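Local atomic coordinates of putative oxidoreductase (Magnetospirillum magnetotacticum, PDB entry 3C1A), a protein that probably catalyses an NAD(P)-dependent oxidation or reduction of a still unidentified substrate, as a two-domain member of the GFO/IDH/MocA oxidoreductase family. Residues Ala35-Leu40 with Ala49-Gly54; Glu108-Ala113 with Val307-Gly312; Leu130-Trp135 with Leu243-Arg248; Ala174-Met179 with Ile222-Thr227; Ser178-Leu183 with Leu213-Val218. One frame throughout, in Å; residues are numbered along the deposited sequence. Where two conformers were deposited one is given.

Contact 1 comes first along the chain and stands apart, at strand 35-42 of the six-stranded parallel Rossmann sheet and the loop beside it, its centre about 31 to 40 Å from those of the others. Contacts 2 to 5 gather round helix 168-184 and the mixed eight-stranded sheet beneath it. Contacts 4 and 5 share Ser178 and Met179 of that helix and use the neighbouring strands 218-225 and 204-215; their centres lie about 13 Å apart. Contact 3 reaches the same sheet through strand 242-246 and touches both, Trp135 packing on Met179. Contact 2 encloses the other three in sequence. Its helix 301-314 also touches contacts 4 and 5 and leans on Rossmann helix 106-119, joining the two halves of the protein.

Contact 1: residues Ala35-Leu40 with Ala49-Gly54; sequences AALVRL and ALVPPG
Val51, on the loop that follows helix 45-48, meets Leu37 and Leu40, two buried leucines of strand 35-42, with its CG1 branch. This CG1 lies anti to the carbonyl carbon (chi1 -75°), which turns the methyl to the two leucines. Val51 CG1 is 4.5 Å from Leu37 CD2; the modelled separation from Leu40 is too short to be real, and the fit there is doubtful. At Pro52 the ring crosses the Leu37 side chain at about a right angle. Pro52 CD rests 4.1 Å from Leu37 CD2, while Pro52 CG lies 3.6 Å from the backbone Leu37 O. The loop belongs to a beta-alpha-beta unit of the NAD-binding Rossmann fold, leading from strand 35-42 through helix 45-48 to strand 56-58, its parallel neighbour in the sheet. Beyond Pro53 the chain turns in towards Val38 at Gly54. With phi 114° and psi -25°, a side chain at Gly54 would press against the carbonyl oxygen of Pro53. Gly54 O comes within 3.9 Å of Val38 O, two acceptors with no bond between them; the backbone of Val38 pairs instead with Val56, where the parallel strands meet.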
# COMPACT_ATOMS: atom_id res chain seq x y z
N ALA A 35 -15.23 -7.77 -13.08
CA ALA A 35 -15.65 -6.52 -12.48
C ALA A 35 -16.03 -5.52 -13.57
O ALA A 35 -15.60 -5.65 -14.73
CB ALA A 35 -14.56 -5.98 -11.59
N ALA A 36 -16.82 -4.52 -13.17
CA ALA A 36 -17.28 -3.43 -14.03
C ALA A 36 -17.25 -2.11 -13.24
O ALA A 36 -17.62 -2.09 -12.07
CB ALA A 36 -18.70 -3.71 -14.49
N LEU A 37 -16.78 -1.03 -13.87
CA LEU A 37 -16.87 0.31 -13.27
C LEU A 37 -18.23 0.89 -13.65
O LEU A 37 -18.45 1.28 -14.77
CB LEU A 37 -15.72 1.23 -13.74
CG LEU A 37 -15.61 2.62 -13.11
CD1 LEU A 37 -15.22 2.46 -11.66
CD2 LEU A 37 -14.61 3.51 -13.88
N VAL A 38 -19.15 0.92 -12.69
CA VAL A 38 -20.51 1.36 -12.93
C VAL A 38 -20.81 2.83 -12.56
O VAL A 38 -21.77 3.41 -13.09
CB VAL A 38 -21.53 0.40 -12.25
CG1 VAL A 38 -21.27 -1.02 -12.64
CG2 VAL A 38 -21.53 0.56 -10.71
N ARG A 39 -20.05 3.42 -11.63
CA ARG A 39 -20.08 4.87 -11.42
C ARG A 39 -18.66 5.36 -11.19
O ARG A 39 -17.81 4.61 -10.70
CB ARG A 39 -20.96 5.32 -10.22
CG ARG A 39 -22.37 4.80 -10.22
CD ARG A 39 -23.38 5.74 -9.54
NE ARG A 39 -24.70 5.12 -9.53
CZ ARG A 39 -25.87 5.75 -9.38
NH1 ARG A 39 -25.92 7.04 -9.15
NH2 ARG A 39 -26.99 5.03 -9.37
N LEU A 40 -18.45 6.63 -11.50
CA LEU A 40 -17.17 7.32 -11.27
C LEU A 40 -17.42 8.72 -10.79
O LEU A 40 -18.11 9.48 -11.47
CB LEU A 40 -16.40 7.39 -12.60
CG LEU A 40 -15.08 8.16 -12.62
CD1 LEU A 40 -14.05 7.49 -11.69
CD2 LEU A 40 -14.59 8.30 -14.08
N ALA A 49 -12.30 11.15 -18.81
CA ALA A 49 -12.15 10.72 -20.20
C ALA A 49 -12.08 9.20 -20.40
O ALA A 49 -12.27 8.71 -21.53
CB ALA A 49 -10.91 11.38 -20.80
N LEU A 50 -11.85 8.44 -19.34
CA LEU A 50 -11.62 6.99 -19.47
C LEU A 50 -12.83 6.04 -19.21
O LEU A 50 -12.75 4.83 -19.49
CB LEU A 50 -10.44 6.61 -18.55
CG LEU A 50 -9.15 7.36 -18.88
CD1 LEU A 50 -8.13 7.29 -17.74
CD2 LEU A 50 -8.57 6.79 -20.18
N VAL A 51 -13.95 6.56 -18.70
CA VAL A 51 -15.06 5.68 -18.29
C VAL A 51 -15.62 4.78 -19.38
O VAL A 51 -15.78 5.21 -20.53
CB VAL A 51 -16.24 6.48 -17.72
CG1 VAL A 51 -15.92 6.98 -16.34
CG2 VAL A 51 -16.62 7.65 -18.66
N PRO A 52 -15.99 3.54 -19.03
CA PRO A 52 -16.73 2.75 -20.01
C PRO A 52 -18.13 3.33 -20.24
O PRO A 52 -18.65 4.05 -19.40
CB PRO A 52 -16.85 1.38 -19.35
CG PRO A 52 -16.65 1.62 -17.92
CD PRO A 52 -15.78 2.80 -17.78
N PRO A 53 -18.74 3.00 -21.39
CA PRO A 53 -20.08 3.49 -21.70
C PRO A 53 -21.08 2.77 -20.82
O PRO A 53 -21.12 1.53 -20.80
CB PRO A 53 -20.27 3.11 -23.17
CG PRO A 53 -19.40 1.92 -23.36
CD PRO A 53 -18.22 2.11 -22.44
N GLY A 54 -21.86 3.53 -20.07
CA GLY A 54 -22.74 2.95 -19.08
C GLY A 54 -22.33 3.34 -17.68
O GLY A 54 -23.16 3.36 -16.77

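Contact 2: residues Glu108-Ala113 with Val307-Gly312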
# COMPACT_ATOMS: atom_id res chain seq x y z
N GLU A 108 -9.06 8.65 13.47
CA GLU A 108 -9.90 8.42 12.26
C GLU A 108 -9.82 6.95 11.84
O GLU A 108 -10.84 6.32 11.43
CB GLU A 108 -9.44 9.28 11.07
CG GLU A 108 -10.03 10.64 11.01
CD GLU A 108 -9.42 11.57 9.96
OE1 GLU A 108 -8.71 11.15 9.00
OE2 GLU A 108 -9.72 12.78 10.10
N ALA A 109 -8.60 6.43 11.91
CA ALA A 109 -8.32 5.02 11.64
C ALA A 109 -9.17 4.19 12.57
O ALA A 109 -9.85 3.28 12.15
CB ALA A 109 -6.89 4.75 11.90
N GLU A 110 -9.13 4.52 13.86
CA GLU A 110 -9.90 3.76 14.86
C GLU A 110 -11.41 3.89 14.63
O GLU A 110 -12.15 2.94 14.90
CB GLU A 110 -9.51 4.22 16.26
CG GLU A 110 -8.08 3.81 16.56
CD GLU A 110 -7.51 4.40 17.81
OE1 GLU A 110 -7.78 5.59 18.10
OE2 GLU A 110 -6.75 3.67 18.49
N ALA A 111 -11.88 5.02 14.12
CA ALA A 111 -13.32 5.24 13.86
C ALA A 111 -13.81 4.36 12.73
O ALA A 111 -14.91 3.76 12.78
CB ALA A 111 -13.61 6.68 13.53
N VAL A 112 -12.99 4.27 11.70
CA VAL A 112 -13.16 3.32 10.63
C VAL A 112 -13.17 1.83 11.07
O VAL A 112 -14.12 1.09 10.78
CB VAL A 112 -12.10 3.57 9.55
CG1 VAL A 112 -12.22 2.54 8.44
CG2 VAL A 112 -12.22 5.02 9.00
N ALA A 113 -12.12 1.37 11.74
CA ALA A 113 -12.10 0.04 12.40
C ALA A 113 -13.41 -0.30 13.14
O ALA A 113 -13.96 -1.40 12.97
CB ALA A 113 -10.91 -0.05 13.38
N VAL A 307 -0.41 0.22 10.69
CA VAL A 307 0.54 1.05 9.89
C VAL A 307 0.41 2.52 10.28
O VAL A 307 1.43 3.20 10.42
CB VAL A 307 0.26 0.97 8.40
CG1 VAL A 307 1.05 2.03 7.64
CG2 VAL A 307 0.52 -0.51 7.85
N VAL A 308 -0.84 3.00 10.40
CA VAL A 308 -1.10 4.39 10.84
C VAL A 308 -0.54 4.66 12.23
O VAL A 308 -0.01 5.76 12.53
CB VAL A 308 -2.60 4.77 10.78
CG1 VAL A 308 -2.90 6.10 11.54
CG2 VAL A 308 -3.09 4.94 9.36
N ARG A 309 -0.62 3.65 13.09
CA ARG A 309 -0.09 3.80 14.46
C ARG A 309 1.42 4.00 14.45
O ARG A 309 1.95 4.89 15.09
CB ARG A 309 -0.47 2.61 15.34
CG ARG A 309 0.06 2.79 16.77
CD ARG A 309 -0.38 1.70 17.72
NE ARG A 309 -1.82 1.67 17.88
CZ ARG A 309 -2.61 0.73 17.38
NH1 ARG A 309 -2.11 -0.28 16.67
NH2 ARG A 309 -3.92 0.79 17.58
N VAL A 310 2.11 3.21 13.66
CA VAL A 310 3.56 3.28 13.59
C VAL A 310 3.98 4.61 12.93
O VAL A 310 4.95 5.23 13.34
CB VAL A 310 4.14 2.11 12.73
CG1 VAL A 310 5.62 2.32 12.47
CG2 VAL A 310 3.88 0.76 13.36
N LEU A 311 3.27 5.02 11.88
CA LEU A 311 3.67 6.23 11.18
C LEU A 311 3.57 7.44 12.10
O LEU A 311 4.46 8.30 12.11
CB LEU A 311 2.85 6.43 9.93
CG LEU A 311 3.18 5.41 8.84
CD1 LEU A 311 2.22 5.61 7.73
CD2 LEU A 311 4.64 5.62 8.42
N GLY A 312 2.49 7.49 12.88
CA GLY A 312 2.32 8.54 13.89
C GLY A 312 3.39 8.54 14.97
O GLY A 312 3.80 9.61 15.42
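The carbonyl O of Ala109, a residue whose methyl group faces Val308 across the contact, accepts the backbone N of Ala113 at 3.0 Å, and on the other side Val308 O takes Gly312 N in the same helical way. The contact is thus a helix-helix packing, between helix 106-119 of the Rossmann fold and the C-terminal helix 301-314, which are nearly two hundred residues apart in sequence. No hydrogen bond crosses between the segments. The short Ala109 side chain is consistent with the close approach of the backbones, whose Ala109 and Val308 CA atoms are 7.3 Å apart. Ala109 CB meets Val308 CG1 at 4.2 Å, and it is the anti placement of CG1 relative to the backbone N (chi1 167°) that carries this branch to the interface. Leu305, one turn earlier on helix 301-314, continues the apolar seam by touching Ala109, Glu110 and Ala113, while Val307 and Leu311 of helix 301-314 pack on helix 168-184. Helix 301-314 therefore lies between the Rossmann domain and the C-terminal domain and touches both. At the margin of this seam the side chains turn polar. Glu110 reaches out with its chain extended beyond CG, whereas Arg309 bends at chi3 (-62°) to bring its head back towards the neighbouring helix. The two side chains cross at about a right angle, with carboxylate and guanidinium planes 58° apart. Their opposite charges probably attract, but beyond salt-bridge range: Glu110 OE2 lies at the edge of the guanidinium, near its plane, 4.1 Å from Arg309 NH2.

Contact 3: residues Leu130-Trp135 with Leu243-Arg248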
# COMPACT_ATOMS: atom_id res chain seq x y z
N LEU A 130 1.70 -5.92 -0.72
CA LEU A 130 1.08 -7.09 -0.16
C LEU A 130 0.25 -7.87 -1.19
O LEU A 130 -0.25 -8.93 -0.88
CB LEU A 130 0.23 -6.71 1.03
CG LEU A 130 0.96 -5.97 2.14
CD1 LEU A 130 0.01 -5.78 3.28
CD2 LEU A 130 2.17 -6.75 2.60
N PHE A 131 0.11 -7.32 -2.41
CA PHE A 131 -0.55 -7.96 -3.54
C PHE A 131 0.45 -8.25 -4.66
O PHE A 131 0.06 -8.54 -5.78
CB PHE A 131 -1.65 -7.03 -4.08
CG PHE A 131 -2.76 -6.77 -3.11
CD1 PHE A 131 -3.78 -7.69 -2.93
CD2 PHE A 131 -2.76 -5.61 -2.34
CE1 PHE A 131 -4.82 -7.45 -2.04
CE2 PHE A 131 -3.82 -5.37 -1.45
CZ PHE A 131 -4.83 -6.30 -1.30
N ASN A 132 1.75 -8.13 -4.38
CA ASN A 132 2.78 -8.35 -5.38
C ASN A 132 3.18 -9.82 -5.37
O ASN A 132 3.56 -10.35 -4.33
CB ASN A 132 3.98 -7.46 -5.02
CG ASN A 132 5.10 -7.55 -6.04
OD1 ASN A 132 5.10 -8.40 -6.93
ND2 ASN A 132 6.11 -6.70 -5.87
N PRO A 133 3.10 -10.52 -6.53
CA PRO A 133 3.58 -11.91 -6.50
C PRO A 133 5.03 -12.15 -6.03
O PRO A 133 5.32 -13.21 -5.51
CB PRO A 133 3.42 -12.36 -7.97
CG PRO A 133 2.29 -11.50 -8.47
CD PRO A 133 2.54 -10.16 -7.86
N ALA A 134 5.91 -11.18 -6.18
CA ALA A 134 7.26 -11.31 -5.70
C ALA A 134 7.32 -11.36 -4.15
O ALA A 134 8.13 -12.10 -3.60
CB ALA A 134 8.12 -10.17 -6.24
N TRP A 135 6.46 -10.60 -3.47
CA TRP A 135 6.41 -10.54 -2.00
C TRP A 135 5.83 -11.85 -1.47
O TRP A 135 6.34 -12.43 -0.52
CB TRP A 135 5.58 -9.34 -1.53
CG TRP A 135 5.45 -9.28 -0.05
CD1 TRP A 135 4.32 -9.42 0.66
CD2 TRP A 135 6.50 -9.07 0.88
NE1 TRP A 135 4.59 -9.31 2.01
CE2 TRP A 135 5.94 -9.10 2.16
CE3 TRP A 135 7.89 -8.89 0.76
CZ2 TRP A 135 6.70 -8.97 3.30
CZ3 TRP A 135 8.64 -8.75 1.89
CH2 TRP A 135 8.05 -8.80 3.15
N LEU A 243 17.13 -12.75 1.41
CA LEU A 243 16.20 -12.58 0.29
C LEU A 243 16.11 -11.12 -0.04
O LEU A 243 15.93 -10.29 0.86
CB LEU A 243 14.82 -13.12 0.65
CG LEU A 243 14.79 -14.64 0.73
CD1 LEU A 243 13.61 -15.16 1.50
CD2 LEU A 243 14.82 -15.19 -0.72
N VAL A 244 16.31 -10.79 -1.31
CA VAL A 244 16.27 -9.41 -1.81
C VAL A 244 15.23 -9.23 -2.95
O VAL A 244 15.14 -10.02 -3.86
CB VAL A 244 17.67 -8.93 -2.32
CG1 VAL A 244 17.59 -7.50 -2.90
CG2 VAL A 244 18.73 -9.00 -1.23
N MSE A 245 14.43 -8.18 -2.85
CA MSE A 245 13.61 -7.75 -3.99
C MSE A 245 14.10 -6.40 -4.44
O MSE A 245 14.10 -5.48 -3.65
CB MSE A 245 12.16 -7.62 -3.57
CG MSE A 245 11.44 -8.90 -3.60
SE MSE A 245 9.77 -8.78 -2.68
CE MSE A 245 9.02 -7.18 -3.39
N ASP A 246 14.52 -6.28 -5.70
CA ASP A 246 15.20 -5.08 -6.20
C ASP A 246 14.72 -4.70 -7.59
O ASP A 246 14.86 -5.50 -8.51
CB ASP A 246 16.70 -5.34 -6.25
CG ASP A 246 17.51 -4.10 -6.64
OD1 ASP A 246 16.92 -3.11 -7.14
OD2 ASP A 246 18.73 -4.13 -6.43
N ASP A 247 14.21 -3.48 -7.76
CA ASP A 247 13.69 -3.02 -9.08
C ASP A 247 14.72 -2.94 -10.19
O ASP A 247 14.40 -3.19 -11.36
CB ASP A 247 13.03 -1.64 -8.97
CG ASP A 247 11.58 -1.74 -8.66
OD1 ASP A 247 11.08 -2.89 -8.64
OD2 ASP A 247 10.95 -0.68 -8.46
N ARG A 248 15.95 -2.57 -9.83
CA ARG A 248 17.04 -2.45 -10.79
C ARG A 248 17.56 -3.81 -11.27
O ARG A 248 18.27 -3.87 -12.27
CB ARG A 248 18.18 -1.62 -10.19
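An edge-on Met-aromatic contact is the striking feature here: Met245, present in the crystal as selenomethionine, brings SE to 3.9 Å from Trp135 CE3. Met245 SE lies in the plane of the Trp135 ring, 90° off the normal and 5.3 Å from the centroid of its six-membered ring, so the approach is made wholly at the edge. The two side chains cross at about a right angle. Met245 SE also touches the first turn of helix 133-140, 3.8 Å from Ala134 O and 4.2 Å from Ala134 CB. A bend at chi3 (48°) then turns the terminal methyl of Met245 towards Asn132, where Met245 CE sits 3.9 Å from Asn132 ND2. Asn132 is the N-cap of the helix. Asn132 OD1 accepts from Ala134 N at 3.0 Å over a fairly straight path (160°), although the donor stands well above the carbonyl plane; ND2 is bonded to Gln129 OE1. Replacing Asn132 by an alanine removes both amide bonds, and is likely to leave Ala134 N without its cap, Gln129 OE1 without this partner and the Met245 methyl freer to turn. The indole is fixed as well, for NE1 is hydrogen-bonded to Asp182 of helix 168-184. A tetraethylene glycol molecule, likely a crystallisation additive, lies about 3 Å from the Asn132 side chain and may mark a pocket. The whole is an N-capped helix start, with proline in the first turn, touched by Met245 of strand 242-246 in the mixed sheet of the C-terminal half of the protein.

Contact 4: residues Ala174-Met179 with Ile222-Thr227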
# COMPACT_ATOMS: atom_id res chain seq x y z
N ALA A 174 4.06 4.31 4.48
CA ALA A 174 2.97 3.35 4.62
C ALA A 174 3.23 2.15 3.70
O ALA A 174 2.94 1.01 4.02
CB ALA A 174 1.57 4.03 4.33
N HIS A 175 3.85 2.40 2.58
CA HIS A 175 4.12 1.31 1.62
C HIS A 175 5.10 0.26 2.25
O HIS A 175 4.87 -0.96 2.22
CB HIS A 175 4.65 1.91 0.35
CG HIS A 175 4.93 0.91 -0.72
ND1 HIS A 175 3.94 0.14 -1.28
CD2 HIS A 175 6.09 0.53 -1.30
CE1 HIS A 175 4.48 -0.66 -2.19
NE2 HIS A 175 5.78 -0.46 -2.21
N ASP A 176 6.16 0.76 2.89
CA ASP A 176 7.18 -0.11 3.48
C ASP A 176 6.83 -0.55 4.92
O ASP A 176 7.20 -1.62 5.32
CB ASP A 176 8.57 0.54 3.38
CG ASP A 176 8.96 0.85 1.93
OD1 ASP A 176 8.60 0.05 1.03
OD2 ASP A 176 9.57 1.89 1.66
N VAL A 177 6.13 0.27 5.69
CA VAL A 177 5.72 -0.19 7.01
C VAL A 177 4.76 -1.40 6.92
O VAL A 177 4.92 -2.40 7.67
CB VAL A 177 5.15 0.97 7.86
CG1 VAL A 177 4.58 0.41 9.12
CG2 VAL A 177 6.23 1.99 8.10
N SER A 178 3.84 -1.38 5.94
CA SER A 178 2.93 -2.50 5.69
C SER A 178 3.68 -3.81 5.44
O SER A 178 3.28 -4.88 5.91
CB SER A 178 1.98 -2.21 4.50
OG SER A 178 2.67 -1.95 3.30
N MSE A 179 4.77 -3.70 4.69
CA MSE A 179 5.59 -4.85 4.33
C MSE A 179 6.28 -5.43 5.59
O MSE A 179 6.21 -6.64 5.85
CB MSE A 179 6.58 -4.44 3.25
CG MSE A 179 7.52 -5.52 2.80
SE MSE A 179 9.13 -5.65 3.89
CE MSE A 179 9.98 -4.06 3.32
N ILE A 222 14.03 1.29 7.44
CA ILE A 222 13.31 1.69 6.24
C ILE A 222 13.80 3.05 5.80
O ILE A 222 13.53 4.04 6.46
CB ILE A 222 11.81 1.80 6.55
CG1 ILE A 222 11.23 0.43 6.91
CG2 ILE A 222 11.03 2.56 5.44
CD1 ILE A 222 9.76 0.52 7.49
N ARG A 223 14.51 3.09 4.68
CA ARG A 223 15.02 4.37 4.17
C ARG A 223 14.12 4.95 3.06
O ARG A 223 13.77 4.26 2.10
CB ARG A 223 16.46 4.22 3.67
CG ARG A 223 17.16 5.58 3.44
CD ARG A 223 18.31 5.48 2.47
NE ARG A 223 18.87 6.80 2.19
CZ ARG A 223 19.64 7.07 1.14
NH1 ARG A 223 20.00 6.13 0.26
NH2 ARG A 223 20.09 8.32 0.97
N LEU A 224 13.73 6.21 3.26
CA LEU A 224 12.94 7.04 2.34
C LEU A 224 13.72 8.33 2.03
O LEU A 224 14.02 9.12 2.96
CB LEU A 224 11.59 7.43 2.96
CG LEU A 224 10.83 6.39 3.78
CD1 LEU A 224 9.64 7.00 4.59
CD2 LEU A 224 10.37 5.22 2.88
N CYS A 225 14.04 8.51 0.77
CA CYS A 225 14.78 9.66 0.26
C CYS A 225 14.28 10.14 -1.12
O CYS A 225 14.27 9.38 -2.10
CB CYS A 225 16.23 9.32 0.20
SG CYS A 225 17.21 10.68 -0.49
N ASN A 226 13.81 11.39 -1.17
CA ASN A 226 13.21 11.96 -2.39
C ASN A 226 14.17 12.87 -3.17
O ASN A 226 13.74 13.70 -3.99
CB ASN A 226 11.87 12.66 -2.11
CG ASN A 226 12.00 13.91 -1.22
OD1 ASN A 226 13.06 14.18 -0.68
ND2 ASN A 226 10.89 14.64 -1.06
N THR A 227 15.48 12.67 -2.95
CA THR A 227 16.51 13.43 -3.65
C THR A 227 17.50 12.52 -4.38
O THR A 227 18.63 12.93 -4.61
CB THR A 227 17.22 14.39 -2.68
OG1 THR A 227 17.84 13.66 -1.61
CG2 THR A 227 16.24 15.37 -2.07
O HOH W 1 12.12 2.09 1.91
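Ile222 and Asp176 bury the most surface in this contact, and both methyl-bearing branches of the isoleucine are engaged. Ile222 CG2, anti to its own backbone nitrogen, sits 3.8 Å from Asp176 CB. The other branch, with CG1 anti to the carbonyl carbon (chi1 -65°), carries Ile222 CD1 towards the helix, 3.9 Å from Val177 CG2, the two side chains crossing at about a right angle. Helix 168-184 here runs almost antiparallel to strand 218-225, at 169°, with 9.4 Å between the local axes: a helix laid on the sheet of the GFO/IDH/MocA C-terminal domain. Trimming Ile222 to an alanine would remove both contacting methyls and is likely to open a gap beneath the helix, with Val177 CG2 and Asp176 CB losing their apolar cover. Asp176 joins the two characters of the interface. Its CB belongs to the apolar layer, while Asp176 OD2 passes 3.6 Å from Leu224 CD2, the two side chains lying alongside and pointing opposite ways. A water then links helix to strand, donating one hydrogen to Asp176 OD2 at 2.6 Å and the other to Arg223 O at 2.7 Å. OD1 is hydrogen-bonded to the tetraethylene glycol, presumably a guest from the crystallisation medium. The chemistry is that of a buried carboxylate with a partner for each oxygen, in a place where the bound glycol may mark a pocket.

Contact 5: residues Ser178-Leu183 with Leu213-Val218; sequences SMVLDL and LAFSTV
The Phe215 ring is met at its edge by Leu181, whose CD2 lies near the ring plane 4.3 Å from Phe215 CZ, and obliquely by Val180. Val180 CG1 comes 3.7 Å from Phe215 CE1 and also touches CZ, so this one methyl rests against the far end of the ring. Val218 O is at the edge too, in plane. Val180 can serve two residues at once because CG1 stands anti to the backbone N (chi1 179°), pointing this branch at the strand: the same Val180 CG1 is 4.1 Å from Leu213 CD2. Leu213 and Phe215, two apart on the strand, thus present their side chains on the helix-facing side of the sheet, and no polar bond is made between the segments. The strand ends straight after Phe215 in a type II' turn, with Ser216 and Thr217 at its corners. Phe215 N gives to Val218 O at 2.7 Å and Val218 N returns a bond to Phe215 O at 3.0 Å, the pairing of a two-residue beta hairpin that leads from strand 204-215 into strand 218-225. Helix 168-184 runs parallel to the first of these strands, the local axes 1° apart in direction and separated by 11.0 Å. On its flank Leu181 also packs against Leu303, Arg306 and Val307 of helix 301-314, while Leu183 reaches strands 148-158 and 229-238.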
# COMPACT_ATOMS: atom_id res chain seq x y z
N SER A 178 3.84 -1.38 5.94
CA SER A 178 2.93 -2.50 5.69
C SER A 178 3.68 -3.81 5.44
O SER A 178 3.28 -4.88 5.91
CB SER A 178 1.98 -2.21 4.50
OG SER A 178 2.67 -1.95 3.30
N MSE A 179 4.77 -3.70 4.69
CA MSE A 179 5.59 -4.85 4.33
C MSE A 179 6.28 -5.43 5.59
O MSE A 179 6.21 -6.64 5.85
CB MSE A 179 6.58 -4.44 3.25
CG MSE A 179 7.52 -5.52 2.80
SE MSE A 179 9.13 -5.65 3.89
CE MSE A 179 9.98 -4.06 3.32
N VAL A 180 6.88 -4.56 6.40
CA VAL A 180 7.55 -4.98 7.62
C VAL A 180 6.60 -5.64 8.64
O VAL A 180 6.85 -6.75 9.10
CB VAL A 180 8.37 -3.85 8.23
CG1 VAL A 180 9.04 -4.29 9.50
CG2 VAL A 180 9.48 -3.38 7.24
N LEU A 181 5.48 -4.99 8.94
CA LEU A 181 4.43 -5.58 9.79
C LEU A 181 3.86 -6.89 9.24
O LEU A 181 3.61 -7.83 10.01
CB LEU A 181 3.32 -4.60 10.08
CG LEU A 181 3.61 -3.23 10.72
CD1 LEU A 181 2.31 -2.41 10.99
CD2 LEU A 181 4.41 -3.34 12.00
N ASP A 182 3.67 -6.97 7.93
CA ASP A 182 3.21 -8.21 7.30
C ASP A 182 4.22 -9.36 7.45
O ASP A 182 3.85 -10.49 7.83
CB ASP A 182 2.88 -8.02 5.83
CG ASP A 182 2.30 -9.26 5.21
OD1 ASP A 182 1.25 -9.75 5.71
OD2 ASP A 182 2.90 -9.75 4.23
N LEU A 183 5.49 -9.06 7.21
CA LEU A 183 6.60 -10.00 7.48
C LEU A 183 6.70 -10.46 8.91
O LEU A 183 6.87 -11.65 9.16
CB LEU A 183 7.94 -9.36 7.08
CG LEU A 183 9.26 -10.15 7.24
CD1 LEU A 183 9.19 -11.42 6.41
CD2 LEU A 183 10.53 -9.33 6.87
N LEU A 213 12.34 0.23 13.28
CA LEU A 213 11.28 -0.51 13.97
C LEU A 213 11.93 -1.72 14.60
O LEU A 213 12.54 -2.52 13.89
CB LEU A 213 10.22 -0.99 12.96
CG LEU A 213 9.21 0.02 12.37
CD1 LEU A 213 9.89 1.22 11.76
CD2 LEU A 213 8.29 -0.66 11.34
N ALA A 214 11.85 -1.83 15.93
CA ALA A 214 12.48 -2.94 16.66
C ALA A 214 11.47 -4.02 17.04
O ALA A 214 10.38 -3.75 17.55
CB ALA A 214 13.23 -2.42 17.92
N PHE A 215 11.86 -5.26 16.78
CA PHE A 215 11.05 -6.43 17.08
C PHE A 215 11.92 -7.37 17.89
O PHE A 215 12.61 -8.22 17.36
CB PHE A 215 10.65 -7.13 15.81
CG PHE A 215 9.82 -6.29 14.90
CD1 PHE A 215 10.42 -5.46 13.96
CD2 PHE A 215 8.44 -6.37 14.94
CE1 PHE A 215 9.67 -4.68 13.11
CE2 PHE A 215 7.67 -5.61 14.08
CZ PHE A 215 8.29 -4.76 13.16
N SER A 216 11.86 -7.17 19.20
CA SER A 216 12.79 -7.74 20.16
C SER A 216 14.21 -7.50 19.69
O SER A 216 14.66 -6.33 19.69
CB SER A 216 12.44 -9.19 20.43
OG SER A 216 11.16 -9.24 21.04
N THR A 217 14.92 -8.55 19.26
CA THR A 217 16.32 -8.41 18.86
C THR A 217 16.54 -8.13 17.35
O THR A 217 17.69 -8.11 16.88
CB THR A 217 17.12 -9.67 19.24
OG1 THR A 217 16.63 -10.79 18.48
CG2 THR A 217 17.00 -9.94 20.74
N VAL A 218 15.45 -7.91 16.61
CA VAL A 218 15.54 -7.79 15.16
C VAL A 218 15.10 -6.37 14.82
O VAL A 218 14.03 -5.95 15.28
CB VAL A 218 14.59 -8.81 14.46
CG1 VAL A 218 14.53 -8.58 12.95
CG2 VAL A 218 14.99 -10.23 14.78